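Local coordinates for protein thioredoxin reductase (Streptomyces clavuligerus, PDB 4NTD) that binds FAD and probably forms the disulfide bond of the natural product holomycin, as a flavoenzyme related to thioredoxin reductase, at residues 179-184 with 254-259; 175-180 with 196-201. All blocks are in the same frame, centred on the assembly; numbering follows the deposited sequence. Where two conformers were deposited one is given.

Interaction 1. Residues 179-184 with 254-259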
loop_
_atom_site.group_PDB
_atom_site.type_symbol
_atom_site.label_atom_id
_atom_site.label_comp_id
_atom_site.label_asym_id
_atom_site.label_seq_id
_atom_site.Cartn_x
_atom_site.Cartn_y
_atom_site.Cartn_z
ATOM N N GLY A 179 -21.361 22.094 8.450
ATOM C CA GLY A 179 -21.030 22.802 7.211
ATOM C C GLY A 179 -19.875 23.773 7.384
ATOM O O GLY A 179 -20.028 24.975 7.162
ATOM N N THR A 180 -18.717 23.240 7.765
ATOM C CA THR A 180 -17.532 24.042 8.072
ATOM C C THR A 180 -16.462 23.954 6.978
ATOM O O THR A 180 -15.381 24.533 7.115
ATOM C CB THR A 180 -16.914 23.590 9.410
ATOM O OG1 THR A 180 -16.647 22.183 9.364
ATOM C CG2 THR A 180 -17.865 23.880 10.564
ATOM N N SER A 181 -16.773 23.239 5.897
ATOM C CA SER A 181 -15.835 23.006 4.800
ATOM C C SER A 181 -16.596 22.893 3.479
ATOM O O SER A 181 -17.754 22.469 3.474
ATOM C CB SER A 181 -15.048 21.714 5.059
ATOM O OG SER A 181 -14.493 21.184 3.866
ATOM N N PRO A 182 -15.951 23.259 2.352
ATOM C CA PRO A 182 -16.588 23.053 1.044
ATOM C C PRO A 182 -16.897 21.586 0.721
ATOM O O PRO A 182 -17.709 21.320 -0.161
ATOM C CB PRO A 182 -15.555 23.598 0.049
ATOM C CG PRO A 182 -14.683 24.506 0.839
ATOM C CD PRO A 182 -14.660 23.961 2.234
ATOM N N GLY A 183 -16.248 20.651 1.415
ATOM C CA GLY A 183 -16.497 19.225 1.212
ATOM C C GLY A 183 -17.657 18.644 2.007
ATOM O O GLY A 183 -17.955 17.457 1.881
ATOM N N ALA A 184 -18.325 19.470 2.813
ATOM C CA ALA A 184 -19.366 18.986 3.729
ATOM C C ALA A 184 -20.566 18.334 3.031
ATOM O O ALA A 184 -21.097 17.337 3.524
ATOM C CB ALA A 184 -19.839 20.115 4.634
ATOM N N PHE A 254 -19.804 14.480 12.147
ATOM C CA PHE A 254 -18.653 14.432 11.255
ATOM C C PHE A 254 -18.306 15.817 10.716
ATOM O O PHE A 254 -19.178 16.671 10.538
ATOM C CB PHE A 254 -18.919 13.480 10.084
ATOM C CG PHE A 254 -18.890 12.026 10.463
ATOM C CD1 PHE A 254 -17.768 11.249 10.205
ATOM C CD2 PHE A 254 -19.986 11.430 11.071
ATOM C CE1 PHE A 254 -17.739 9.906 10.548
ATOM C CE2 PHE A 254 -19.962 10.090 11.420
ATOM C CZ PHE A 254 -18.838 9.326 11.157
ATOM N N VAL A 255 -17.017 16.025 10.467
ATOM C CA VAL A 255 -16.521 17.224 9.801
ATOM C C VAL A 255 -15.514 16.819 8.732
ATOM O O VAL A 255 -14.972 15.713 8.772
ATOM C CB VAL A 255 -15.846 18.203 10.790
ATOM C CG1 VAL A 255 -16.842 18.672 11.837
ATOM C CG2 VAL A 255 -14.630 17.572 11.460
ATOM N N VAL A 256 -15.286 17.709 7.773
ATOM C CA VAL A 256 -14.160 17.587 6.859
ATOM C C VAL A 256 -13.138 18.635 7.290
ATOM O O VAL A 256 -13.310 19.822 7.009
ATOM C CB VAL A 256 -14.570 17.817 5.389
ATOM C CG1 VAL A 256 -13.363 17.671 4.473
ATOM C CG2 VAL A 256 -15.662 16.838 4.983
ATOM N N PRO A 257 -12.079 18.209 8.003
ATOM C CA PRO A 257 -11.069 19.184 8.413
ATOM C C PRO A 257 -10.308 19.761 7.228
ATOM O O PRO A 257 -10.337 19.183 6.139
ATOM C CB PRO A 257 -10.102 18.355 9.278
ATOM C CG PRO A 257 -10.820 17.093 9.607
ATOM C CD PRO A 257 -11.750 16.848 8.463
ATOM N N ARG A 258 -9.658 20.905 7.431
ATOM C CA ARG A 258 -8.655 21.372 6.481
ATOM C C ARG A 258 -7.420 20.522 6.739
ATOM O O ARG A 258 -6.810 20.604 7.808
ATOM C CB ARG A 258 -8.332 22.863 6.644
ATOM C CG ARG A 258 -7.215 23.336 5.717
ATOM C CD ARG A 258 -6.981 24.840 5.765
ATOM N NE ARG A 258 -5.770 25.206 5.032
ATOM C CZ ARG A 258 -4.672 25.708 5.594
ATOM N NH1 ARG A 258 -4.634 25.929 6.899
ATOM N NH2 ARG A 258 -3.618 26.002 4.847
ATOM N N MET A 259 -7.072 19.680 5.771
ATOM C CA MET A 259 -5.968 18.736 5.933
ATOM C C MET A 259 -4.691 19.297 5.338
ATOM O O MET A 259 -4.590 19.486 4.126
ATOM C CB MET A 259 -6.313 17.395 5.295
ATOM C CG MET A 259 -7.389 16.654 6.060
ATOM S SD MET A 259 -8.011 15.239 5.146
ATOM C CE MET A 259 -9.761 15.526 5.343
HETATM O O HOH W 1 -17.066 19.931 7.463
HETATM O O HOH W 2 -14.117 21.643 9.023
HETATM O O HOH W 3 -11.908 21.169 4.516
#
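V256 O takes hydrogen bonds from two waters, and each water passes the contact on to a hydroxyl of segment 179-184. Water 2 lies 2.8 Å from V256 O and reaches T180 OG1, while water 3 bonds the same carbonyl oxygen and S181 OG, the latter at 2.7 Å. A third bridge, water 1, accepts from V256 N at 2.9 Å and also bonds T180 OG1, so the two backbone polar atoms of V256 are both met through solvent and no direct hydrogen bond joins the segments. S181 also touches directly: its CB sits 3.2 Å from V256 O, and its OG comes alongside V256 CB and CG1. With OG anti to the backbone N (chi1 159°), the hydroxyl stays near its own carbonyl carbon, where it accepts from G183 N at 3.1 Å in an ST turn that caps the approach to helix 184-191. An alanine here, lacking the hydroxyl, is likely to leave G183 N without its capping acceptor and water 3 without its partner on this side, the turn then resting on its A184 N to S181 O bond. The other branch of V256, CG2, lies 3.9 Å from G183 O. V256 also rests on H187 of helix 184-191, close to the bound glutathione, and its segment runs out of strand 252-254 into strand 258-261, which pairs with strand 141-144.

Interaction 2. Residues 175-180 with 196-201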
loop_
_atom_site.group_PDB
_atom_site.type_symbol
_atom_site.label_atom_id
_atom_site.label_comp_id
_atom_site.label_asym_id
_atom_site.label_seq_id
_atom_site.Cartn_x
_atom_site.Cartn_y
_atom_site.Cartn_z
ATOM N N LEU A 175 -26.603 10.563 12.565
ATOM C CA LEU A 175 -25.333 11.214 12.251
ATOM C C LEU A 175 -25.552 12.658 11.819
ATOM O O LEU A 175 -26.538 12.970 11.150
ATOM C CB LEU A 175 -24.610 10.467 11.128
ATOM C CG LEU A 175 -24.521 8.945 11.240
ATOM C CD1 LEU A 175 -23.718 8.384 10.076
ATOM C CD2 LEU A 175 -23.915 8.518 12.568
ATOM N N GLY A 176 -24.627 13.532 12.203
ATOM C CA GLY A 176 -24.643 14.923 11.761
ATOM C C GLY A 176 -23.379 15.270 10.997
ATOM O O GLY A 176 -22.340 14.635 11.184
ATOM N N VAL A 177 -23.479 16.268 10.123
ATOM C CA VAL A 177 -22.324 16.821 9.417
ATOM C C VAL A 177 -22.345 18.339 9.568
ATOM O O VAL A 177 -23.360 18.971 9.284
ATOM C CB VAL A 177 -22.345 16.468 7.916
ATOM C CG1 VAL A 177 -21.119 17.036 7.211
ATOM C CG2 VAL A 177 -22.425 14.959 7.726
ATOM N N LEU A 178 -21.233 18.921 10.016
ATOM C CA LEU A 178 -21.143 20.377 10.157
ATOM C C LEU A 178 -20.693 21.012 8.847
ATOM O O LEU A 178 -19.749 20.540 8.215
ATOM C CB LEU A 178 -20.168 20.764 11.272
ATOM C CG LEU A 178 -20.383 20.131 12.649
ATOM C CD1 LEU A 178 -19.399 20.719 13.648
ATOM C CD2 LEU A 178 -21.812 20.324 13.137
ATOM N N GLY A 179 -21.361 22.094 8.450
ATOM C CA GLY A 179 -21.030 22.802 7.211
ATOM C C GLY A 179 -19.875 23.773 7.384
ATOM O O GLY A 179 -20.028 24.975 7.162
ATOM N N THR A 180 -18.717 23.240 7.765
ATOM C CA THR A 180 -17.532 24.042 8.072
ATOM C C THR A 180 -16.462 23.954 6.978
ATOM O O THR A 180 -15.381 24.533 7.115
ATOM C CB THR A 180 -16.914 23.590 9.410
ATOM O OG1 THR A 180 -16.647 22.183 9.364
ATOM C CG2 THR A 180 -17.865 23.880 10.564
ATOM N N ASP A 196 -29.447 5.871 7.375
ATOM C CA ASP A 196 -30.528 6.593 6.695
ATOM C C ASP A 196 -30.936 7.849 7.468
ATOM O O ASP A 196 -31.834 8.573 7.044
ATOM C CB ASP A 196 -31.734 5.686 6.393
ATOM C CG ASP A 196 -32.430 5.179 7.640
ATOM O OD1 ASP A 196 -32.039 5.578 8.754
ATOM O OD2 ASP A 196 -33.372 4.370 7.501
ATOM N N ASP A 197 -30.242 8.119 8.577
ATOM C CA ASP A 197 -30.485 9.294 9.415
ATOM C C ASP A 197 -29.221 10.161 9.446
ATOM O O ASP A 197 -28.387 10.039 10.347
ATOM C CB ASP A 197 -30.884 8.836 10.825
ATOM C CG ASP A 197 -31.382 9.971 11.712
ATOM O OD1 ASP A 197 -31.330 11.152 11.307
ATOM O OD2 ASP A 197 -31.835 9.669 12.834
ATOM N N VAL A 198 -29.090 11.021 8.437
ATOM C CA VAL A 198 -27.948 11.926 8.299
ATOM C C VAL A 198 -28.468 13.344 8.078
ATOM O O VAL A 198 -29.270 13.574 7.177
ATOM C CB VAL A 198 -27.049 11.529 7.110
ATOM C CG1 VAL A 198 -25.865 12.481 6.984
ATOM C CG2 VAL A 198 -26.560 10.096 7.266
ATOM N N VAL A 199 -28.007 14.286 8.901
ATOM C CA VAL A 199 -28.415 15.687 8.807
ATOM C C VAL A 199 -27.206 16.579 8.535
ATOM O O VAL A 199 -26.158 16.418 9.165
ATOM C CB VAL A 199 -29.100 16.145 10.114
ATOM C CG1 VAL A 199 -29.268 17.658 10.153
ATOM C CG2 VAL A 199 -30.447 15.456 10.268
ATOM N N LEU A 200 -27.362 17.519 7.605
ATOM C CA LEU A 200 -26.351 18.542 7.354
ATOM C C LEU A 200 -26.731 19.822 8.084
ATOM O O LEU A 200 -27.800 20.383 7.846
ATOM C CB LEU A 200 -26.209 18.824 5.855
ATOM C CG LEU A 200 -25.255 19.961 5.453
ATOM C CD1 LEU A 200 -23.825 19.655 5.870
ATOM C CD2 LEU A 200 -25.327 20.232 3.959
ATOM N N PHE A 201 -25.853 20.274 8.975
ATOM C CA PHE A 201 -25.990 21.581 9.606
ATOM C C PHE A 201 -25.286 22.577 8.689
ATOM O O PHE A 201 -24.057 22.636 8.663
ATOM C CB PHE A 201 -25.387 21.554 11.010
ATOM C CG PHE A 201 -26.082 20.595 11.936
ATOM C CD1 PHE A 201 -27.195 20.999 12.663
ATOM C CD2 PHE A 201 -25.647 19.281 12.061
ATOM C CE1 PHE A 201 -27.849 20.118 13.507
ATOM C CE2 PHE A 201 -26.299 18.395 12.904
ATOM C CZ PHE A 201 -27.402 18.814 13.628
#
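L175 bridges D197 and V199 in a parallel strand pair: its N donates to D197 O, and its O accepts from V199 N at 3.0 Å. The ladder goes on with V177, whose N donates to V199 O at 2.8 Å and whose O accepts from F201 N, and it closes where G179 N meets F201 O at 2.8 Å on a more bent path (132° at the hydrogen). Between the rungs, CA-H groups of V198 and G176 reach the carbonyls of L175 and V199. The F201 ring presents its edge to G176, CE2 being 4.0 Å from G176 CA; a CB on G176 would collide with it. V199 CG1 lies over one face of the ring. On the other side of the sheet L200 CD1 reaches V177 CG1 at 4.0 Å and V177 O at 3.5 Å, with CG anti to the backbone N (chi1 175°) and chi2 (63°) turning CD1 toward V177. Farther out, V177 packs on A188 and L191, L200 on V185, all from helix 184-191. R250 bonds both L175 O and the D197 carboxylate. Strand, helix and neighbouring parallel strand make a beta-alpha-beta unit of Rossmann type, consistent with the pyridine nucleotide-disulphide oxidoreductase family.

How the interactions relate
Of the segments concerned, strand 175-178 comes first and opens interaction 2; the loop after it opens interaction 1, and the two share G179 and T180. Interaction 2 closes the shorter loop: the chain leaves through helix 184-191 and comes back at 198-201 as the next strand. Interaction 1 closes a much longer one, with 69 residues between its segments. The two loops overlap and cross, neither nesting within the other. When the chain returns, strand 252-254 takes the other side of strand 175-178, F254 probably bonding G176 O and L178 N through its backbone. Strand 175-178 thus sits between strands of both interactions, while A184, at the start of the helix, packs on V177 and L178 and ties the turn to the sheet.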